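Rhamnosidase B (Bacillus sp., PDB 2OKX) hydrolyses terminal alpha-L-rhamnose residues from rhamnose-containing glycosides, as a glycoside hydrolase of family 78. Local coordinates at residues L225-Q228 with E232-N235; A656-L661 with T719-A724; E902-V905 with G911-A914. All blocks are in the same frame, centred on the assembly; numbering follows the deposited sequence.

Interaction 1: L225-Q228 with E232-N235; sequences LRNQ and ESVN
Arg-226 and Asn-227 on the helix and Ser-233 and Val-234 on the short 3-10 turn that follows it carry this contact, the two backbones being closest at Asn-227 and Ser-233 (5.9 Å between CA atoms). Direct polar contacts come first. Ser-233 OG lies 3.0 Å from Asn-227 OD1, but its proton has a second acceptor within reach, since Val-230 O also pairs with this hydroxyl. Arg-226 NH1 reaches Ser-233 O over 3.4 Å at a bent 137°, a weak bond; its stronger partners are the carbonyls of His-236 and Asn-238, while NH2 goes to that of Asp-309. One water ties the same groups together: it accepts from Arg-226 NE (2.7 Å) in the plane of the guanidinium, at its edge, and lies 2.6 Å from Ser-233 O, with Asn-227 OD1 as a further possible acceptor.

Packing accompanies these bonds. Ser-233 CB lies over one face of the Arg-226 guanidinium, 3.7 Å above its plane and offset toward the rim. The extended arginine chain, with CG anti to the backbone N (chi1 173°), brings Arg-226 CG to 3.5 Å from Ser-233 OG. Across the Asn-227 amide comes Val-234 CG1, 3.4 Å from Asn-227 CG. A methionine at Arg-226 would probably leave the carbonyls of His-236, Asn-238 and Asp-309 without these N-H donors and the water without its NE anchor. This is a helix-to-strand connection of the D2 domain, from helix 225-229 through a 3-10 turn to strand 240-252, in which a buried arginine gathers carbonyls of the connection and of strand 297-309.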
ATOM      1  N   LEU A 225     -13.278  12.329 -10.521  1.00 23.62           N
ATOM      2  CA  LEU A 225     -13.322  12.651 -11.940  1.00 23.95           C
ATOM      3  C   LEU A 225     -13.160  11.426 -12.831  1.00 24.39           C
ATOM      4  O   LEU A 225     -13.702  11.383 -13.933  1.00 23.34           O
ATOM      5  CB  LEU A 225     -12.245  13.688 -12.267  1.00 23.45           C
ATOM      6  CG  LEU A 225     -12.434  15.060 -11.617  1.00 24.45           C
ATOM      7  CD1 LEU A 225     -11.249  15.962 -11.941  1.00 23.10           C
ATOM      8  CD2 LEU A 225     -13.734  15.683 -12.110  1.00 27.14           C
ATOM      9  N   ARG A 226     -12.419  10.431 -12.354  1.00 23.49           N
ATOM     10  CA  ARG A 226     -12.201   9.209 -13.123  1.00 23.65           C
ATOM     11  C   ARG A 226     -13.528   8.509 -13.420  1.00 24.59           C
ATOM     12  O   ARG A 226     -13.836   8.208 -14.574  1.00 24.71           O
ATOM     13  CB  ARG A 226     -11.272   8.260 -12.351  1.00 22.94           C
ATOM     14  CG  ARG A 226     -11.102   6.868 -12.967  1.00 23.25           C
ATOM     15  CD  ARG A 226     -10.357   5.958 -11.994  1.00 22.69           C
ATOM     16  NE  ARG A 226     -10.396   4.546 -12.367  1.00 21.55           N
ATOM     17  CZ  ARG A 226      -9.587   3.973 -13.254  1.00 21.13           C
ATOM     18  NH1 ARG A 226      -9.705   2.677 -13.521  1.00 21.29           N
ATOM     19  NH2 ARG A 226      -8.657   4.688 -13.868  1.00 21.16           N
ATOM     20  N   ASN A 227     -14.315   8.253 -12.378  1.00 23.59           N
ATOM     21  CA  ASN A 227     -15.593   7.579 -12.557  1.00 24.53           C
ATOM     22  C   ASN A 227     -16.659   8.497 -13.170  1.00 24.65           C
ATOM     23  O   ASN A 227     -17.622   8.020 -13.771  1.00 25.87           O
ATOM     24  CB  ASN A 227     -16.089   7.003 -11.220  1.00 24.27           C
ATOM     25  CG  ASN A 227     -15.216   5.857 -10.703  1.00 25.74           C
ATOM     26  OD1 ASN A 227     -14.355   5.331 -11.418  1.00 25.49           O
ATOM     27  ND2 ASN A 227     -15.449   5.458  -9.457  1.00 22.85           N
ATOM     28  N   GLN A 228     -16.482   9.808 -13.031  1.00 24.97           N
ATOM     29  CA  GLN A 228     -17.435  10.764 -13.590  1.00 26.38           C
ATOM     30  C   GLN A 228     -17.252  10.925 -15.103  1.00 28.43           C
ATOM     31  O   GLN A 228     -18.234  10.970 -15.849  1.00 28.17           O
ATOM     32  CB  GLN A 228     -17.287  12.128 -12.902  1.00 25.34           C
ATOM     33  CG  GLN A 228     -17.905  13.312 -13.663  1.00 27.53           C
ATOM     34  CD  GLN A 228     -19.427  13.262 -13.746  1.00 27.84           C
ATOM     35  OE1 GLN A 228     -20.048  14.061 -14.456  1.00 28.68           O
ATOM     36  NE2 GLN A 228     -20.033  12.332 -13.017  1.00 25.92           N
ATOM     37  N   GLU A 232     -17.481   3.592 -17.040  1.00 28.99           N
ATOM     38  CA  GLU A 232     -17.133   2.179 -17.059  1.00 30.62           C
ATOM     39  C   GLU A 232     -15.833   1.871 -16.306  1.00 28.45           C
ATOM     40  O   GLU A 232     -15.549   0.717 -16.015  1.00 27.94           O
ATOM     41  CB  GLU A 232     -17.038   1.690 -18.509  1.00 34.45           C
ATOM     42  CG  GLU A 232     -17.090   0.177 -18.668  1.00 41.58           C
ATOM     43  CD  GLU A 232     -15.749  -0.496 -18.434  1.00 46.51           C
ATOM     44  OE1 GLU A 232     -15.733  -1.730 -18.219  1.00 47.58           O
ATOM     45  OE2 GLU A 232     -14.711   0.205 -18.475  1.00 49.06           O
ATOM     46  N   SER A 233     -15.056   2.902 -15.981  1.00 28.07           N
ATOM     47  CA  SER A 233     -13.785   2.708 -15.279  1.00 26.35           C
ATOM     48  C   SER A 233     -13.948   2.113 -13.882  1.00 26.60           C
ATOM     49  O   SER A 233     -12.965   1.704 -13.266  1.00 27.34           O
ATOM     50  CB  SER A 233     -13.017   4.031 -15.187  1.00 23.98           C
ATOM     51  OG  SER A 233     -13.673   4.951 -14.337  1.00 25.39           O
ATOM     52  N   VAL A 234     -15.182   2.059 -13.382  1.00 26.32           N
ATOM     53  CA  VAL A 234     -15.445   1.489 -12.059  1.00 25.57           C
ATOM     54  C   VAL A 234     -15.188  -0.017 -12.049  1.00 25.31           C
ATOM     55  O   VAL A 234     -14.969  -0.617 -10.992  1.00 24.78           O
ATOM     56  CB  VAL A 234     -16.914   1.712 -11.618  1.00 26.39           C
ATOM     57  CG1 VAL A 234     -17.211   3.199 -11.497  1.00 25.31           C
ATOM     58  CG2 VAL A 234     -17.864   1.041 -12.616  1.00 25.36           C
ATOM     59  N   ASN A 235     -15.208  -0.628 -13.228  1.00 25.27           N
ATOM     60  CA  ASN A 235     -15.014  -2.068 -13.337  1.00 25.52           C
ATOM     61  C   ASN A 235     -13.572  -2.560 -13.426  1.00 24.74           C
ATOM     62  O   ASN A 235     -13.333  -3.764 -13.494  1.00 25.81           O
ATOM     63  CB  ASN A 235     -15.823  -2.598 -14.521  1.00 26.85           C
ATOM     64  CG  ASN A 235     -17.307  -2.340 -14.361  1.00 29.78           C
ATOM     65  OD1 ASN A 235     -17.917  -2.758 -13.376  1.00 30.07           O
ATOM     66  ND2 ASN A 235     -17.894  -1.642 -15.324  1.00 30.94           N
TER
HETATM   67  O   HOH W   1     -12.174   2.955 -11.116  1.00 31.46           O

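Interaction 2: A656-L661 with T719-A724; sequences AVKHTL and TEEADA
Lys-658 and Ala-722 mark the nearest backbone approach of helix 647-665 to the 3-10 turn leading into helix 723-739, and with 8.0 Å between their CA atoms a long side chain must span the gap. Lys-658 does so: CG stands anti to the backbone N (chi1 -179°), the chain stays straight as far as CE, and a turn at chi4 (59°) brings the ammonium to the backbone of Glu-721. There Lys-658 NZ makes a weak hydrogen bond of 3.2 Å to Glu-721 O. The small buried area, 97 Å² over both sides, agrees with a contact made by one lysine and one glutamate at the surface.

These helices belong to the six-hairpin glycosidase domain, the all-alpha barrel of this family, and the bond joins two of its elements with 57 residues of chain between the two segments. On the same helix as the lysine, Val-657 and Leu-661 touch helix 696-715, and Phe-725 touches both Lys-658 and Leu-661.

Glu-721 meets the lysine with its carboxylate, the two side chains crossing at about a right angle. Glu-721 OE1 lies 3.7 Å from Lys-658 CD, against the aliphatic part of the chain. From Lys-658 NZ to Glu-721 OE1 the separation is 4.5 Å, beyond a salt bridge, although the opposite charges may still attract one another. The stronger partner of OE1 is Trp-654 NE1, one turn earlier on the lysine's own helix, which holds the carboxylate beside the lysine methylenes.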
ATOM      1  N   ALA A 656       3.798 -23.141 -12.948  1.00 30.53           N
ATOM      2  CA  ALA A 656       3.558 -21.709 -13.107  1.00 30.17           C
ATOM      3  C   ALA A 656       4.850 -20.991 -13.478  1.00 29.66           C
ATOM      4  O   ALA A 656       4.836 -20.017 -14.234  1.00 30.79           O
ATOM      5  CB  ALA A 656       2.985 -21.124 -11.818  1.00 30.57           C
ATOM      6  N   VAL A 657       5.968 -21.472 -12.942  1.00 29.61           N
ATOM      7  CA  VAL A 657       7.269 -20.874 -13.225  1.00 28.95           C
ATOM      8  C   VAL A 657       7.674 -21.146 -14.670  1.00 30.33           C
ATOM      9  O   VAL A 657       8.117 -20.247 -15.385  1.00 28.80           O
ATOM     10  CB  VAL A 657       8.358 -21.441 -12.281  1.00 28.51           C
ATOM     11  CG1 VAL A 657       9.730 -20.944 -12.708  1.00 26.59           C
ATOM     12  CG2 VAL A 657       8.067 -21.020 -10.844  1.00 27.14           C
ATOM     13  N   LYS A 658       7.521 -22.398 -15.087  1.00 31.87           N
ATOM     14  CA  LYS A 658       7.858 -22.813 -16.445  1.00 34.34           C
ATOM     15  C   LYS A 658       6.985 -22.056 -17.447  1.00 33.85           C
ATOM     16  O   LYS A 658       7.470 -21.537 -18.454  1.00 33.08           O
ATOM     17  CB  LYS A 658       7.631 -24.320 -16.581  1.00 36.23           C
ATOM     18  CG  LYS A 658       7.961 -24.912 -17.938  1.00 40.05           C
ATOM     19  CD  LYS A 658       7.691 -26.413 -17.932  1.00 42.38           C
ATOM     20  CE  LYS A 658       8.030 -27.050 -19.267  1.00 45.28           C
ATOM     21  NZ  LYS A 658       9.462 -26.849 -19.617  1.00 47.53           N
ATOM     22  N   HIS A 659       5.693 -21.993 -17.142  1.00 33.78           N
ATOM     23  CA  HIS A 659       4.719 -21.316 -17.987  1.00 34.24           C
ATOM     24  C   HIS A 659       5.091 -19.871 -18.325  1.00 34.17           C
ATOM     25  O   HIS A 659       5.100 -19.486 -19.492  1.00 32.85           O
ATOM     26  CB  HIS A 659       3.345 -21.349 -17.313  1.00 36.40           C
ATOM     27  CG  HIS A 659       2.285 -20.601 -18.058  1.00 40.64           C
ATOM     28  ND1 HIS A 659       1.842 -20.978 -19.308  1.00 42.81           N
ATOM     29  CD2 HIS A 659       1.586 -19.487 -17.733  1.00 42.11           C
ATOM     30  CE1 HIS A 659       0.917 -20.129 -19.720  1.00 43.37           C
ATOM     31  NE2 HIS A 659       0.743 -19.215 -18.783  1.00 43.33           N
ATOM     32  N   THR A 660       5.401 -19.071 -17.308  1.00 33.29           N
ATOM     33  CA  THR A 660       5.740 -17.674 -17.547  1.00 31.24           C
ATOM     34  C   THR A 660       7.082 -17.495 -18.258  1.00 31.92           C
ATOM     35  O   THR A 660       7.214 -16.630 -19.129  1.00 31.43           O
ATOM     36  CB  THR A 660       5.732 -16.855 -16.227  1.00 30.74           C
ATOM     37  OG1 THR A 660       5.772 -15.458 -16.540  1.00 29.61           O
ATOM     38  CG2 THR A 660       6.930 -17.211 -15.355  1.00 27.65           C
ATOM     39  N   LEU A 661       8.076 -18.304 -17.903  1.00 31.02           N
ATOM     40  CA  LEU A 661       9.379 -18.197 -18.553  1.00 31.00           C
ATOM     41  C   LEU A 661       9.263 -18.535 -20.036  1.00 30.74           C
ATOM     42  O   LEU A 661       9.923 -17.923 -20.876  1.00 30.40           O
ATOM     43  CB  LEU A 661      10.398 -19.127 -17.892  1.00 31.55           C
ATOM     44  CG  LEU A 661      10.984 -18.629 -16.567  1.00 32.17           C
ATOM     45  CD1 LEU A 661      11.950 -19.669 -16.008  1.00 31.60           C
ATOM     46  CD2 LEU A 661      11.700 -17.303 -16.799  1.00 31.85           C
ATOM     47  N   THR A 719      14.038 -32.008 -12.866  1.00 49.69           N
ATOM     48  CA  THR A 719      15.160 -31.172 -13.275  1.00 50.99           C
ATOM     49  C   THR A 719      15.362 -31.004 -14.785  1.00 51.61           C
ATOM     50  O   THR A 719      15.746 -29.925 -15.240  1.00 51.78           O
ATOM     51  CB  THR A 719      16.477 -31.687 -12.653  1.00 51.22           C
ATOM     52  OG1 THR A 719      17.548 -30.800 -12.994  1.00 52.52           O
ATOM     53  CG2 THR A 719      16.799 -33.081 -13.161  1.00 52.44           C
ATOM     54  N   GLU A 720      15.110 -32.057 -15.557  1.00 52.15           N
ATOM     55  CA  GLU A 720      15.287 -31.990 -17.008  1.00 52.30           C
ATOM     56  C   GLU A 720      14.390 -30.963 -17.693  1.00 51.33           C
ATOM     57  O   GLU A 720      14.757 -30.404 -18.728  1.00 50.81           O
ATOM     58  CB  GLU A 720      15.066 -33.366 -17.647  1.00 54.14           C
ATOM     59  CG  GLU A 720      13.843 -34.118 -17.150  1.00 57.75           C
ATOM     60  CD  GLU A 720      14.041 -34.685 -15.757  1.00 60.21           C
ATOM     61  OE1 GLU A 720      15.029 -35.423 -15.550  1.00 61.30           O
ATOM     62  OE2 GLU A 720      13.209 -34.397 -14.870  1.00 62.66           O
ATOM     63  N   GLU A 721      13.219 -30.709 -17.117  1.00 49.79           N
ATOM     64  CA  GLU A 721      12.293 -29.740 -17.692  1.00 48.14           C
ATOM     65  C   GLU A 721      12.860 -28.321 -17.670  1.00 47.06           C
ATOM     66  O   GLU A 721      12.210 -27.379 -18.127  1.00 46.93           O
ATOM     67  CB  GLU A 721      10.956 -29.773 -16.945  1.00 47.80           C
ATOM     68  CG  GLU A 721      10.115 -31.008 -17.232  1.00 47.48           C
ATOM     69  CD  GLU A 721       8.749 -30.956 -16.571  1.00 47.33           C
ATOM     70  OE1 GLU A 721       8.066 -29.917 -16.694  1.00 48.77           O
ATOM     71  OE2 GLU A 721       8.352 -31.956 -15.936  1.00 45.81           O
ATOM     72  N   ALA A 722      14.076 -28.170 -17.151  1.00 45.62           N
ATOM     73  CA  ALA A 722      14.711 -26.859 -17.067  1.00 44.41           C
ATOM     74  C   ALA A 722      15.985 -26.738 -17.899  1.00 43.65           C
ATOM     75  O   ALA A 722      16.595 -25.669 -17.952  1.00 42.63           O
ATOM     76  CB  ALA A 722      15.014 -26.524 -15.610  1.00 44.26           C
ATOM     77  N   ASP A 723      16.390 -27.823 -18.554  1.00 43.29           N
ATOM     78  CA  ASP A 723      17.604 -27.790 -19.367  1.00 41.93           C
ATOM     79  C   ASP A 723      17.476 -26.869 -20.570  1.00 40.08           C
ATOM     80  O   ASP A 723      18.443 -26.219 -20.968  1.00 39.33           O
ATOM     81  CB  ASP A 723      17.987 -29.198 -19.827  1.00 44.78           C
ATOM     82  CG  ASP A 723      18.484 -30.066 -18.685  1.00 47.49           C
ATOM     83  OD1 ASP A 723      17.648 -30.585 -17.918  1.00 48.44           O
ATOM     84  OD2 ASP A 723      19.716 -30.215 -18.547  1.00 49.94           O
ATOM     85  N   ALA A 724      16.281 -26.812 -21.149  1.00 38.49           N
ATOM     86  CA  ALA A 724      16.043 -25.951 -22.300  1.00 37.40           C
ATOM     87  C   ALA A 724      16.245 -24.495 -21.891  1.00 36.04           C
ATOM     88  O   ALA A 724      16.836 -23.705 -22.633  1.00 35.23           O
ATOM     89  CB  ALA A 724      14.627 -26.160 -22.831  1.00 37.99           C
TER

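Interaction 3: E902-V905 with G911-A914; sequences EGVV and GHIA
Val-904 meets His-912 and Ala-914 with different branches, and its side chain can be followed outward from the strand. Val-904 CB is 4.1 Å from Ile-913 O, the carbonyl that the valine's CA approaches in a CA-H...O contact. From CB the two methyls diverge. Val-904 CG1, placed anti to the backbone N (chi1 179°), comes over one face of the imidazole of His-912, 3.9 Å from the ring centroid and 29° off the normal, a CH-pi contact. Val-904 CG2 goes the other way and reaches Ala-914 CB at 4.1 Å, its cross-strand neighbour in a non-hydrogen-bonded pair.

The two segments are the arms of a beta hairpin, strands 900-906 and 912-921; the axes of the short segments 902-905 and 912-914 approach to 4.6 Å and run antiparallel at 169°. The hairpin sits in a five-stranded sheet built mostly by the C-terminal domain, with strand 538-541 at one edge beside strand 900-906, while strand 912-921 bonds strand 924-932.

The next residue pair, Val-905 with Ile-913, is hydrogen-bonded. Val-905 N gives to Ile-913 O at 2.9 Å, and Ile-913 N returns the bond to Val-905 O at 2.8 Å, both nearly straight at hydrogen. Val-905 and Ile-913 send their side chains to the other sheet face from Val-904 and Ala-914, and there both touch Val-879. One residue before Val-904, Gly-903 O receives a CA-H...O contact from Ala-914 CA at 3.5 Å.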
ATOM      1  N   GLU A 902      26.002  -9.327  18.090  1.00 14.24           N
ATOM      2  CA  GLU A 902      25.271 -10.506  18.524  1.00 16.06           C
ATOM      3  C   GLU A 902      23.870 -10.461  17.936  1.00 17.22           C
ATOM      4  O   GLU A 902      23.349  -9.391  17.625  1.00 16.38           O
ATOM      5  CB  GLU A 902      25.227 -10.570  20.051  1.00 17.44           C
ATOM      6  CG  GLU A 902      24.667  -9.329  20.712  1.00 19.99           C
ATOM      7  CD  GLU A 902      25.146  -9.180  22.138  1.00 23.61           C
ATOM      8  OE1 GLU A 902      24.292  -9.024  23.036  1.00 23.73           O
ATOM      9  OE2 GLU A 902      26.380  -9.217  22.360  1.00 22.49           O
ATOM     10  N   GLY A 903      23.266 -11.626  17.762  1.00 16.06           N
ATOM     11  CA  GLY A 903      21.940 -11.657  17.189  1.00 14.77           C
ATOM     12  C   GLY A 903      21.376 -13.055  17.204  1.00 16.51           C
ATOM     13  O   GLY A 903      22.029 -14.000  17.660  1.00 14.41           O
ATOM     14  N   VAL A 904      20.164 -13.173  16.683  1.00 14.22           N
ATOM     15  CA  VAL A 904      19.446 -14.430  16.638  1.00 16.05           C
ATOM     16  C   VAL A 904      18.683 -14.501  15.325  1.00 17.71           C
ATOM     17  O   VAL A 904      18.046 -13.528  14.915  1.00 15.81           O
ATOM     18  CB  VAL A 904      18.436 -14.509  17.804  1.00 15.83           C
ATOM     19  CG1 VAL A 904      17.665 -15.831  17.754  1.00 15.37           C
ATOM     20  CG2 VAL A 904      19.170 -14.350  19.132  1.00 17.30           C
ATOM     21  N   VAL A 905      18.768 -15.649  14.663  1.00 16.06           N
ATOM     22  CA  VAL A 905      18.063 -15.871  13.409  1.00 17.69           C
ATOM     23  C   VAL A 905      17.115 -17.036  13.666  1.00 18.27           C
ATOM     24  O   VAL A 905      17.543 -18.117  14.072  1.00 17.81           O
ATOM     25  CB  VAL A 905      19.038 -16.246  12.266  1.00 18.17           C
ATOM     26  CG1 VAL A 905      18.268 -16.502  10.975  1.00 18.71           C
ATOM     27  CG2 VAL A 905      20.046 -15.123  12.059  1.00 17.30           C
ATOM     28  N   GLY A 911      12.984 -23.290  16.535  1.00 22.85           N
ATOM     29  CA  GLY A 911      14.261 -23.083  17.186  1.00 21.78           C
ATOM     30  C   GLY A 911      14.961 -21.904  16.536  1.00 20.54           C
ATOM     31  O   GLY A 911      14.367 -21.198  15.719  1.00 18.55           O
ATOM     32  N   HIS A 912      16.220 -21.677  16.883  1.00 19.01           N
ATOM     33  CA  HIS A 912      16.939 -20.559  16.290  1.00 20.91           C
ATOM     34  C   HIS A 912      18.445 -20.750  16.307  1.00 19.27           C
ATOM     35  O   HIS A 912      18.958 -21.707  16.888  1.00 18.61           O
ATOM     36  CB  HIS A 912      16.598 -19.261  17.029  1.00 23.02           C
ATOM     37  CG  HIS A 912      17.033 -19.250  18.461  1.00 27.61           C
ATOM     38  ND1 HIS A 912      18.227 -19.799  18.879  1.00 32.29           N
ATOM     39  CD2 HIS A 912      16.445 -18.742  19.569  1.00 31.45           C
ATOM     40  CE1 HIS A 912      18.355 -19.630  20.183  1.00 32.05           C
ATOM     41  NE2 HIS A 912      17.288 -18.991  20.626  1.00 32.60           N
ATOM     42  N   ILE A 913      19.134 -19.821  15.654  1.00 17.35           N
ATOM     43  CA  ILE A 913      20.587 -19.807  15.603  1.00 17.66           C
ATOM     44  C   ILE A 913      20.978 -18.522  16.336  1.00 18.53           C
ATOM     45  O   ILE A 913      20.624 -17.429  15.896  1.00 18.10           O
ATOM     46  CB  ILE A 913      21.115 -19.702  14.155  1.00 19.31           C
ATOM     47  CG1 ILE A 913      20.559 -20.841  13.290  1.00 22.44           C
ATOM     48  CG2 ILE A 913      22.637 -19.749  14.163  1.00 23.62           C
ATOM     49  CD1 ILE A 913      21.054 -22.215  13.676  1.00 21.53           C
ATOM     50  N   ALA A 914      21.672 -18.646  17.461  1.00 17.96           N
ATOM     51  CA  ALA A 914      22.097 -17.465  18.207  1.00 17.07           C
ATOM     52  C   ALA A 914      23.610 -17.354  18.095  1.00 18.76           C
ATOM     53  O   ALA A 914      24.329 -18.334  18.299  1.00 16.87           O
ATOM     54  CB  ALA A 914      21.678 -17.575  19.668  1.00 17.15           C
TER

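How the interactions relate
Along the chain the contacts come in series, each closing before the next opens, and each falls in a different domain: 225-235 in domain D2, 656-724 in the six-hairpin glycosidase domain, 902-914 in the C-terminal domain. No two touch. Interactions 1 and 2 have centres 40 Å apart, interactions 2 and 3 36 Å, and interactions 1 and 3 51 Å, the last pair on opposite sides of the chain's centre. They also differ in architecture: a turn after a short helix, a link between a helix and the turn leading into another, and a hairpin in a sheet. Each therefore joins neighbouring elements within its own part of this multidomain enzyme, and none bridges two of these domains.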